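Local coordinates for protein Esterase/lipase (Uncultured bacterium, PDB 3K6K) that probably hydrolyses carboxylic ester bonds, as an alpha/beta-hydrolase esterase/lipase homologous to hormone-sensitive lipase, at residues 63-67 against 68-72; 185-189 against 190-194. All coordinates share one frame; numbering follows the deposited sequence.

Contact 1: residues 63-67 against 68-72; sequences TDLGG and VPCIR
Thr63 and Cys70 pair across a tight two-residue beta hairpin, joined by backbone bonds in both directions: Thr63 N to Cys70 O at 2.7 Å and Cys70 N to Thr63 O at 2.8 Å. Leu65 and Val68 repeat the arrangement and close a type I' turn over Gly66 and Gly67, both with positive phi. Asp64 braces that turn from its own strand. Its CB lies 3.4 Å from Val68 O; CG then swings between the backbone N and the carbonyl carbon (chi1 83°), and at the tip OD2 takes the N-H of Gly67 on its anti side at 2.9 Å, an Asx motif. On the face shared by Thr63, Leu65, Val68 and Cys70, the sulfur of Cys70 sits 3.8 Å from Thr63 CG2 and 4.3 Å from Leu65 CG. The Thr63 methyl also touches Arg72, whose chain bends at chi3 and brings NH1 to 3.7 Å from Thr63 CG2. The hairpin forms one edge of the chain's central sheet: strand 68-74 runs antiparallel to strand 113-117, with Leu65 and Cys70 against Trp115, while Leu65 reaches Ala137 and Leu141 of helix 129-145.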
# COMPACT_ATOMS: atom_id res chain seq x y z
N THR A 63 9.35 -24.37 -23.27
CA THR A 63 9.56 -23.59 -24.50
C THR A 63 10.64 -22.51 -24.34
O THR A 63 11.52 -22.65 -23.48
CB THR A 63 8.20 -23.09 -25.13
OG1 THR A 63 8.50 -22.29 -26.28
CG2 THR A 63 7.36 -22.25 -24.17
N ASP A 64 10.62 -21.51 -25.22
CA ASP A 64 11.50 -20.34 -25.10
C ASP A 64 10.76 -19.03 -25.46
O ASP A 64 9.73 -19.03 -26.18
CB ASP A 64 12.76 -20.50 -25.97
CG ASP A 64 12.51 -20.10 -27.43
OD1 ASP A 64 11.95 -20.96 -28.15
OD2 ASP A 64 12.86 -18.95 -27.86
N LEU A 65 11.28 -17.92 -24.96
CA LEU A 65 10.82 -16.62 -25.42
C LEU A 65 12.07 -15.91 -25.79
O LEU A 65 12.89 -15.62 -24.90
CB LEU A 65 10.08 -15.83 -24.34
CG LEU A 65 8.60 -16.11 -24.17
CD1 LEU A 65 8.11 -15.63 -22.76
CD2 LEU A 65 7.76 -15.48 -25.30
N GLY A 66 12.23 -15.66 -27.10
CA GLY A 66 13.42 -14.98 -27.59
C GLY A 66 14.75 -15.60 -27.19
O GLY A 66 15.73 -14.90 -26.91
N GLY A 67 14.79 -16.94 -27.15
CA GLY A 67 16.05 -17.64 -26.89
C GLY A 67 16.26 -17.99 -25.42
O GLY A 67 17.20 -18.74 -25.08
N VAL A 68 15.37 -17.48 -24.56
CA VAL A 68 15.45 -17.73 -23.12
C VAL A 68 14.48 -18.85 -22.75
O VAL A 68 13.30 -18.78 -23.09
CB VAL A 68 15.09 -16.49 -22.34
CG1 VAL A 68 15.41 -16.70 -20.85
CG2 VAL A 68 15.73 -15.25 -22.96
N PRO A 69 14.97 -19.90 -22.09
CA PRO A 69 14.14 -21.07 -21.77
C PRO A 69 13.03 -20.71 -20.82
O PRO A 69 13.24 -19.89 -19.92
CB PRO A 69 15.13 -22.05 -21.07
CG PRO A 69 16.46 -21.62 -21.52
CD PRO A 69 16.36 -20.08 -21.63
N CYS A 70 11.86 -21.27 -21.03
CA CYS A 70 10.82 -21.03 -20.11
C CYS A 70 9.86 -22.17 -20.02
O CYS A 70 9.80 -23.00 -20.93
CB CYS A 70 10.10 -19.69 -20.45
SG CYS A 70 9.04 -19.73 -21.92
N ILE A 71 9.12 -22.23 -18.93
CA ILE A 71 8.02 -23.16 -18.83
C ILE A 71 6.75 -22.36 -18.99
O ILE A 71 6.43 -21.50 -18.16
CB ILE A 71 8.01 -23.91 -17.48
CG1 ILE A 71 9.28 -24.73 -17.31
CG2 ILE A 71 6.73 -24.77 -17.33
CD1 ILE A 71 9.34 -25.39 -15.88
N ARG A 72 6.03 -22.63 -20.07
CA ARG A 72 4.75 -22.02 -20.34
C ARG A 72 3.70 -22.85 -19.64
O ARG A 72 3.80 -24.09 -19.60
CB ARG A 72 4.53 -22.00 -21.85
CG ARG A 72 3.28 -21.27 -22.29
CD ARG A 72 3.12 -21.17 -23.81
NE ARG A 72 2.45 -22.33 -24.38
CZ ARG A 72 2.96 -23.05 -25.38
NH1 ARG A 72 4.14 -22.71 -25.91
NH2 ARG A 72 2.28 -24.10 -25.84

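Contact 2: residues 185-189 against 190-194; sequences SPFVD and LTLSR. With SO4 (sulfate ion), chain F.
Phe187 and Leu190 make the apolar, tightly packed half of this contact. With CG anti to the backbone N (chi1 -176°), the Phe187 ring reaches forward along the chain, and Leu190 lays CD1 over the middle of one face in a CH-pi contact, 3.7 Å from the ring centroid. Leu192 comes to the ring edge instead, its CD2 3.6 Å from Phe187 CE2. Beyond Phe187 the backbone makes a type I beta turn from Asp189 to Leu192, closed by Leu192 N to Asp189 O at 3.0 Å.

The polar half is built on the buried Asp189 carboxylate. Thr191 grips OD2 twice from the same face of the carboxylate plane: OG1 donates to Asp189 OD2 at 2.7 Å, and the backbone N of Thr191 bonds to it at 3.0 Å. Ser193 OG in turn donates to Thr191 OG1, a second-shell bond that adds a further partner to this hydroxyl. The other oxygen, OD1, faces Arg194 in a longer salt bridge, 3.3 Å to NH1, lying near the guanidinium plane; the two flat groups are turned 41° apart.

Toward solvent the contact loosens: Ser193 is exposed, and Arg194 ends on a sulfate, probably from the crystallisation liquor, with NH2 2.8 Å from its O1. Arg263 binds the same ion, and the two arginines share the anion between them.

The stretch leaves strand 180-184 and leads into helix 195-199. Phe187 and Leu190 pack against helix 209-220, through Leu212 and through Ser216 and Val220 respectively, while Asp256 of helix 254-266 accepts the backbone N-H groups of Val188 and Asp189.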
# COMPACT_ATOMS: atom_id res chain seq x y z
N SER A 185 6.83 -9.56 -2.36
CA SER A 185 8.01 -9.33 -1.52
C SER A 185 9.24 -8.92 -2.34
O SER A 185 10.32 -9.55 -2.21
CB SER A 185 8.40 -10.61 -0.75
OG SER A 185 7.39 -11.04 0.19
N PRO A 186 9.12 -7.86 -3.17
CA PRO A 186 10.20 -7.53 -4.08
C PRO A 186 11.54 -7.18 -3.41
O PRO A 186 11.57 -6.52 -2.36
CB PRO A 186 9.63 -6.34 -4.89
CG PRO A 186 8.55 -5.82 -4.11
CD PRO A 186 8.04 -6.86 -3.21
N PHE A 187 12.64 -7.66 -3.99
CA PHE A 187 14.01 -7.35 -3.49
C PHE A 187 14.51 -6.22 -4.38
O PHE A 187 14.83 -6.44 -5.54
CB PHE A 187 14.89 -8.59 -3.62
CG PHE A 187 16.31 -8.44 -3.05
CD1 PHE A 187 17.31 -9.29 -3.46
CD2 PHE A 187 16.60 -7.49 -2.05
CE1 PHE A 187 18.57 -9.19 -2.96
CE2 PHE A 187 17.84 -7.40 -1.52
CZ PHE A 187 18.84 -8.26 -1.96
N VAL A 188 14.53 -5.00 -3.85
CA VAL A 188 14.74 -3.87 -4.71
C VAL A 188 15.75 -2.89 -4.19
O VAL A 188 15.95 -1.84 -4.80
CB VAL A 188 13.42 -3.14 -5.02
CG1 VAL A 188 12.69 -3.87 -6.10
CG2 VAL A 188 12.57 -2.95 -3.77
N ASP A 189 16.39 -3.21 -3.07
CA ASP A 189 17.46 -2.37 -2.56
C ASP A 189 18.64 -3.20 -2.09
O ASP A 189 18.70 -3.54 -0.92
CB ASP A 189 16.98 -1.55 -1.39
CG ASP A 189 17.98 -0.46 -1.00
OD1 ASP A 189 17.62 0.43 -0.21
OD2 ASP A 189 19.13 -0.49 -1.48
N LEU A 190 19.58 -3.52 -2.99
CA LEU A 190 20.75 -4.33 -2.63
C LEU A 190 21.74 -3.66 -1.71
O LEU A 190 22.76 -4.26 -1.33
CB LEU A 190 21.45 -4.88 -3.85
CG LEU A 190 20.73 -6.19 -4.21
CD1 LEU A 190 19.27 -5.91 -4.67
CD2 LEU A 190 21.52 -6.92 -5.30
N THR A 191 21.43 -2.43 -1.29
CA THR A 191 22.18 -1.84 -0.18
C THR A 191 21.82 -2.40 1.18
O THR A 191 22.59 -2.25 2.11
CB THR A 191 22.13 -0.28 -0.11
OG1 THR A 191 20.91 0.15 0.48
CG2 THR A 191 22.32 0.40 -1.48
N LEU A 192 20.62 -2.96 1.35
CA LEU A 192 20.23 -3.59 2.62
C LEU A 192 20.48 -2.75 3.89
O LEU A 192 21.26 -3.16 4.74
CB LEU A 192 20.93 -4.96 2.78
CG LEU A 192 20.83 -5.98 1.61
CD1 LEU A 192 21.88 -7.03 1.74
CD2 LEU A 192 19.49 -6.67 1.58
N SER A 193 19.76 -1.63 4.06
CA SER A 193 20.19 -0.54 4.96
C SER A 193 19.04 0.16 5.65
O SER A 193 19.24 0.94 6.60
CB SER A 193 21.13 0.41 4.20
OG SER A 193 20.45 1.07 3.14
N ARG A 194 17.84 -0.13 5.15
CA ARG A 194 16.58 0.53 5.46
C ARG A 194 16.00 -0.05 6.77
O ARG A 194 16.58 -0.99 7.35
CB ARG A 194 15.64 0.39 4.22
CG ARG A 194 16.03 1.46 3.21
CD ARG A 194 15.46 1.49 1.79
NE ARG A 194 15.14 2.88 1.66
CZ ARG A 194 15.91 3.83 1.12
NH1 ARG A 194 17.03 3.58 0.48
NH2 ARG A 194 15.47 5.06 1.19
S SO4 F . 17.55 7.85 -0.10
O1 SO4 F . 17.29 7.19 1.18
O2 SO4 F . 17.28 9.29 0.07
O3 SO4 F . 18.91 7.53 -0.58
O4 SO4 F . 16.68 7.37 -1.17

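Contact 1 closes before contact 2 opens along the chain, and the two lie on opposite sides of the chain's centre, their own centres about 28 Å apart and nearest atoms about 18 Å apart. The central mixed sheet relates them: contact 1 is the hairpin of strands 59-65 and 68-74 at one edge, whereas contact 2 follows strand 180-184, further across the same sheet. The loop of contact 2 is close to the presumed active site, since Phe187 touches the probable nucleophile elbow around Ser157 and Ser185 OG bonds to Glu251, a likely member of a Ser157-His281-Glu251 triad, so the edge hairpin, on the other side of the chain's centre, probably lies well away from it.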